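Local coordinates for ABC transporter, substrate-binding protein (Clostridium perfringens, PDB 4EDP) that probably captures a solute outside the cell as the substrate-binding component of an ABC transporter and delivers it for import, at residues I151-W156 / P162-K167; V191-K194 / A200-K203. All coordinates share one frame; numbering follows the deposited sequence.

Going from the N terminus, contact 1 comes first: I151-W156 and P162-K167 both belong to the long connection between strand 135-145 and strand 168-171, and their meeting folds that connection back on itself just before strand 168-171. After that strand and helix 178-189, contact 2 closes a short loop that includes helix 193-196, setting the residue before that helix, V191, and its first residue, V193, against the first part of helix 199-208. The two loops follow in series, neither nesting nor crossing. Their centres lie 21 Å apart and nearest atoms about 11 Å. Contact 1 ties the connection to strands 135-145 and 233-237, whereas contact 2 joins helices beside helices 178-189 and 332-350.

Contact 1: residues I151-W156 / P162-K167; sequences IEINSW and PELKNK
E163 meets I151 where the 3-10 turn at 162-163 passes it: CD1 of I151 lies 3.8 Å from the carbonyl O of E163, and the glutamate's carboxylate leads away from the contact. L164 follows and does most of the work for its side. Its CD2 sits 3.7 Å from CD1 of I151 and 3.9 Å from CG2 of the same residue, so one leucine methyl touches both branches of the isoleucine. Both leucine methyls, CD1 and CD2, lie 4.0 Å from CD1 of I153. With CG1 of I153 anti to its carbonyl carbon (chi1 -56°), the isoleucine's end comes closer to the leucine than its CB direction alone would bring it. A type II turn from L164 to K167 then reverses the chain, and K167 returns to lay its aliphatic stem against I151, CD to CD1 at 3.8 Å. Between side chains the join is apolar, with the carbonyl O of E163 touched at its margin. Outward, I153 packs on I143 and V145 of strand 135-145 and on A233 of strand 233-237, W156 packs on I184 and E187 of helix 178-189, and backbone bonds from K167 to V232 and A233 lead into the sheet.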
loop_
_atom_site.group_PDB
_atom_site.type_symbol
_atom_site.label_atom_id
_atom_site.label_comp_id
_atom_site.label_asym_id
_atom_site.label_seq_id
_atom_site.Cartn_x
_atom_site.Cartn_y
_atom_site.Cartn_z
ATOM N N ILE A 151 1.965 -14.330 -25.162
ATOM C CA ILE A 151 3.317 -14.049 -24.679
ATOM C C ILE A 151 3.364 -14.558 -23.253
ATOM O O ILE A 151 2.602 -14.092 -22.414
ATOM C CB ILE A 151 3.654 -12.547 -24.712
ATOM C CG1 ILE A 151 3.542 -11.983 -26.125
ATOM C CG2 ILE A 151 5.066 -12.293 -24.181
ATOM C CD1 ILE A 151 3.686 -10.472 -26.174
ATOM N N GLU A 152 4.236 -15.519 -22.978
ATOM C CA GLU A 152 4.355 -16.081 -21.637
ATOM C C GLU A 152 5.048 -15.117 -20.664
ATOM O O GLU A 152 6.163 -14.639 -20.923
ATOM C CB GLU A 152 5.119 -17.397 -21.682
ATOM C CG GLU A 152 5.165 -18.131 -20.353
ATOM C CD GLU A 152 3.810 -18.716 -19.920
ATOM O OE1 GLU A 152 2.844 -18.724 -20.715
ATOM O OE2 GLU A 152 3.740 -19.204 -18.775
ATOM N N ILE A 153 4.364 -14.827 -19.554
ATOM C CA ILE A 153 4.872 -13.939 -18.515
ATOM C C ILE A 153 4.581 -14.599 -17.168
ATOM O O ILE A 153 3.414 -14.689 -16.748
ATOM C CB ILE A 153 4.198 -12.540 -18.554
ATOM C CG1 ILE A 153 4.370 -11.894 -19.925
ATOM C CG2 ILE A 153 4.779 -11.663 -17.458
ATOM C CD1 ILE A 153 3.544 -10.627 -20.137
ATOM N N ASN A 154 5.630 -15.067 -16.502
ATOM C CA ASN A 154 5.495 -15.756 -15.218
ATOM C C ASN A 154 6.179 -15.039 -14.063
ATOM O O ASN A 154 5.647 -14.933 -12.957
ATOM C CB ASN A 154 6.100 -17.159 -15.343
ATOM C CG ASN A 154 5.301 -18.055 -16.263
ATOM O OD1 ASN A 154 4.110 -18.261 -16.047
ATOM N ND2 ASN A 154 5.958 -18.619 -17.268
ATOM N N SER A 155 7.346 -14.490 -14.348
ATOM C CA SER A 155 8.192 -13.866 -13.324
ATOM C C SER A 155 8.300 -12.365 -13.594
ATOM O O SER A 155 7.939 -11.895 -14.676
ATOM C CB SER A 155 9.587 -14.463 -13.423
ATOM O OG SER A 155 10.169 -14.093 -14.660
ATOM N N TRP A 156 8.812 -11.605 -12.629
ATOM C CA TRP A 156 9.005 -10.182 -12.848
ATOM C C TRP A 156 10.011 -9.954 -13.984
ATOM O O TRP A 156 9.848 -9.039 -14.801
ATOM C CB TRP A 156 9.551 -9.488 -11.594
ATOM C CG TRP A 156 8.615 -9.436 -10.410
ATOM C CD1 TRP A 156 8.819 -10.012 -9.174
ATOM C CD2 TRP A 156 7.346 -8.773 -10.327
ATOM N NE1 TRP A 156 7.758 -9.751 -8.349
ATOM C CE2 TRP A 156 6.845 -8.988 -9.023
ATOM C CE3 TRP A 156 6.576 -8.024 -11.225
ATOM C CZ2 TRP A 156 5.611 -8.504 -8.613
ATOM C CZ3 TRP A 156 5.359 -7.544 -10.808
ATOM C CH2 TRP A 156 4.881 -7.783 -9.528
ATOM N N PRO A 162 12.137 -9.349 -25.052
ATOM C CA PRO A 162 12.093 -8.558 -26.285
ATOM C C PRO A 162 10.753 -8.661 -26.996
ATOM O O PRO A 162 10.389 -7.762 -27.754
ATOM C CB PRO A 162 13.223 -9.138 -27.118
ATOM C CG PRO A 162 13.489 -10.480 -26.546
ATOM C CD PRO A 162 13.178 -10.388 -25.099
ATOM N N GLU A 163 10.006 -9.741 -26.759
ATOM C CA GLU A 163 8.694 -9.844 -27.389
ATOM C C GLU A 163 7.703 -8.803 -26.861
ATOM O O GLU A 163 6.641 -8.569 -27.486
ATOM C CB GLU A 163 8.077 -11.232 -27.193
ATOM C CG GLU A 163 8.765 -12.364 -27.893
ATOM C CD GLU A 163 10.032 -12.894 -27.219
ATOM O OE1 GLU A 163 10.438 -12.448 -26.109
ATOM O OE2 GLU A 163 10.623 -13.813 -27.839
ATOM N N LEU A 164 8.010 -8.181 -25.725
ATOM C CA LEU A 164 7.110 -7.179 -25.145
ATOM C C LEU A 164 7.369 -5.720 -25.559
ATOM O O LEU A 164 6.927 -4.802 -24.861
ATOM C CB LEU A 164 7.090 -7.314 -23.629
ATOM C CG LEU A 164 6.409 -8.561 -23.065
ATOM C CD1 LEU A 164 6.724 -8.738 -21.588
ATOM C CD2 LEU A 164 4.898 -8.507 -23.291
ATOM N N LYS A 165 8.078 -5.499 -26.672
ATOM C CA LYS A 165 8.306 -4.124 -27.159
ATOM C C LYS A 165 6.971 -3.405 -27.254
ATOM O O LYS A 165 6.022 -3.942 -27.831
ATOM C CB LYS A 165 8.870 -4.064 -28.572
ATOM C CG LYS A 165 10.131 -4.784 -28.889
ATOM C CD LYS A 165 11.277 -4.285 -28.104
ATOM C CE LYS A 165 12.593 -4.890 -28.635
ATOM N NZ LYS A 165 13.748 -4.573 -27.746
ATOM N N ASN A 166 6.897 -2.199 -26.695
ATOM C CA ASN A 166 5.703 -1.377 -26.772
ATOM C C ASN A 166 4.453 -2.102 -26.245
ATOM O O ASN A 166 3.373 -1.907 -26.789
ATOM C CB ASN A 166 5.430 -0.994 -28.240
ATOM C CG ASN A 166 6.666 -0.504 -28.984
ATOM O OD1 ASN A 166 6.971 -0.992 -30.087
ATOM N ND2 ASN A 166 7.375 0.457 -28.407
ATOM N N LYS A 167 4.575 -2.906 -25.191
ATOM C CA LYS A 167 3.388 -3.664 -24.706
ATOM C C LYS A 167 3.125 -3.658 -23.199
ATOM O O LYS A 167 2.187 -4.314 -22.753
ATOM C CB LYS A 167 3.481 -5.109 -25.195
ATOM C CG LYS A 167 3.227 -5.303 -26.658
ATOM C CD LYS A 167 3.321 -6.770 -27.028
ATOM C CE LYS A 167 2.610 -7.059 -28.345
ATOM N NZ LYS A 167 3.073 -6.208 -29.455
#

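Contact 2: residues V191-K194 / A200-K203; sequences VDVK and AAFK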
loop_
_atom_site.group_PDB
_atom_site.type_symbol
_atom_site.label_atom_id
_atom_site.label_comp_id
_atom_site.label_asym_id
_atom_site.label_seq_id
_atom_site.Cartn_x
_atom_site.Cartn_y
_atom_site.Cartn_z
ATOM N N VAL A 191 21.356 -6.831 -7.310
ATOM C CA VAL A 191 22.020 -5.962 -6.340
ATOM C C VAL A 191 20.927 -5.262 -5.530
ATOM O O VAL A 191 20.124 -4.518 -6.086
ATOM C CB VAL A 191 22.937 -4.898 -7.006
ATOM C CG1 VAL A 191 23.538 -3.940 -5.941
ATOM C CG2 VAL A 191 24.044 -5.562 -7.831
ATOM N N ASP A 192 20.907 -5.487 -4.217
ATOM C CA ASP A 192 19.904 -4.869 -3.342
ATOM C C ASP A 192 20.050 -3.347 -3.373
ATOM O O ASP A 192 21.157 -2.849 -3.427
ATOM C CB ASP A 192 20.082 -5.321 -1.903
ATOM C CG ASP A 192 18.940 -4.865 -1.011
ATOM O OD1 ASP A 192 17.816 -5.422 -1.133
ATOM O OD2 ASP A 192 19.155 -3.969 -0.167
ATOM N N VAL A 193 18.948 -2.606 -3.290
ATOM C CA VAL A 193 19.069 -1.138 -3.356
ATOM C C VAL A 193 19.867 -0.556 -2.180
ATOM O O VAL A 193 20.388 0.547 -2.284
ATOM C CB VAL A 193 17.701 -0.442 -3.477
ATOM C CG1 VAL A 193 16.987 -0.888 -4.761
ATOM C CG2 VAL A 193 16.844 -0.717 -2.231
ATOM N N LYS A 194 19.966 -1.279 -1.065
ATOM C CA LYS A 194 20.735 -0.750 0.068
ATOM C C LYS A 194 22.244 -0.873 -0.166
ATOM O O LYS A 194 23.035 -0.256 0.545
ATOM C CB LYS A 194 20.344 -1.411 1.387
ATOM C CG LYS A 194 18.938 -1.090 1.841
ATOM C CD LYS A 194 18.623 -1.697 3.185
ATOM C CE LYS A 194 17.268 -1.242 3.686
ATOM N NZ LYS A 194 16.950 -1.784 5.047
ATOM N N ALA A 200 22.120 0.024 -9.844
ATOM C CA ALA A 200 21.964 -1.124 -10.733
ATOM C C ALA A 200 20.499 -1.308 -11.131
ATOM O O ALA A 200 20.199 -1.665 -12.257
ATOM C CB ALA A 200 22.510 -2.411 -10.082
ATOM N N ALA A 201 19.593 -1.014 -10.207
ATOM C CA ALA A 201 18.168 -1.153 -10.484
ATOM C C ALA A 201 17.819 -0.176 -11.599
ATOM O O ALA A 201 17.077 -0.512 -12.523
ATOM C CB ALA A 201 17.343 -0.871 -9.239
ATOM N N PHE A 202 18.354 1.040 -11.520
ATOM C CA PHE A 202 18.050 2.022 -12.548
ATOM C C PHE A 202 18.629 1.647 -13.901
ATOM O O PHE A 202 17.997 1.953 -14.926
ATOM C CB PHE A 202 18.325 3.467 -12.101
ATOM C CG PHE A 202 17.246 4.009 -11.207
ATOM C CD1 PHE A 202 16.043 4.414 -11.733
ATOM C CD2 PHE A 202 17.422 4.081 -9.841
ATOM C CE1 PHE A 202 15.029 4.888 -10.915
ATOM C CE2 PHE A 202 16.408 4.547 -9.026
ATOM C CZ PHE A 202 15.216 4.960 -9.571
ATOM N N LYS A 203 19.766 0.940 -13.926
ATOM C CA LYS A 203 20.331 0.470 -15.190
ATOM C C LYS A 203 19.394 -0.585 -15.789
ATOM O O LYS A 203 19.250 -0.656 -17.020
ATOM C CB LYS A 203 21.744 -0.089 -15.023
ATOM C CG LYS A 203 22.814 0.944 -14.690
ATOM C CD LYS A 203 23.007 1.976 -15.798
ATOM C CE LYS A 203 24.181 2.904 -15.481
ATOM N NZ LYS A 203 24.442 3.892 -16.572
HETATM O O HOH W 1 20.147 -1.696 -7.192
#
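A200, near the start of helix 199-208, faces V191, which lies in the loop just ahead of helix 193-196, the alanine methyl CB standing 4.0 Å from CB of the valine. Of the valine's two branches, CG2 is the one that leans on this methyl, at 4.2 Å; CG1 is anti to the backbone N (chi1 176°), which leaves CG2 beside that N and on the alanine's flank. V191 also reaches the second helix through its backbone. A water gives a hydrogen to its carbonyl O at 3.0 Å and accepts a weak bond from N of A201 at 3.1 Å, bridging the two backbones beside the apolar touch. In this bacterial solute-binding protein fold, two consecutive helices, 193-196 and 199-208, are joined here by a very short link. D192 is the N-cap of the first: its OD2 accepts from N of K194 at 2.9 Å, the N-H coming from above the carboxylate plane, 50° out of it. The next residue of the second helix, A201, makes a looser meeting with V193, its CB 4.5 Å from CG1 of V193. Both of these residues are buried and both also touch A186 of helix 178-189, so that helix backs the pair. V193 packs further on F334 and W342 of helix 332-350, and the ring of W342 meets F202 edge-to-face.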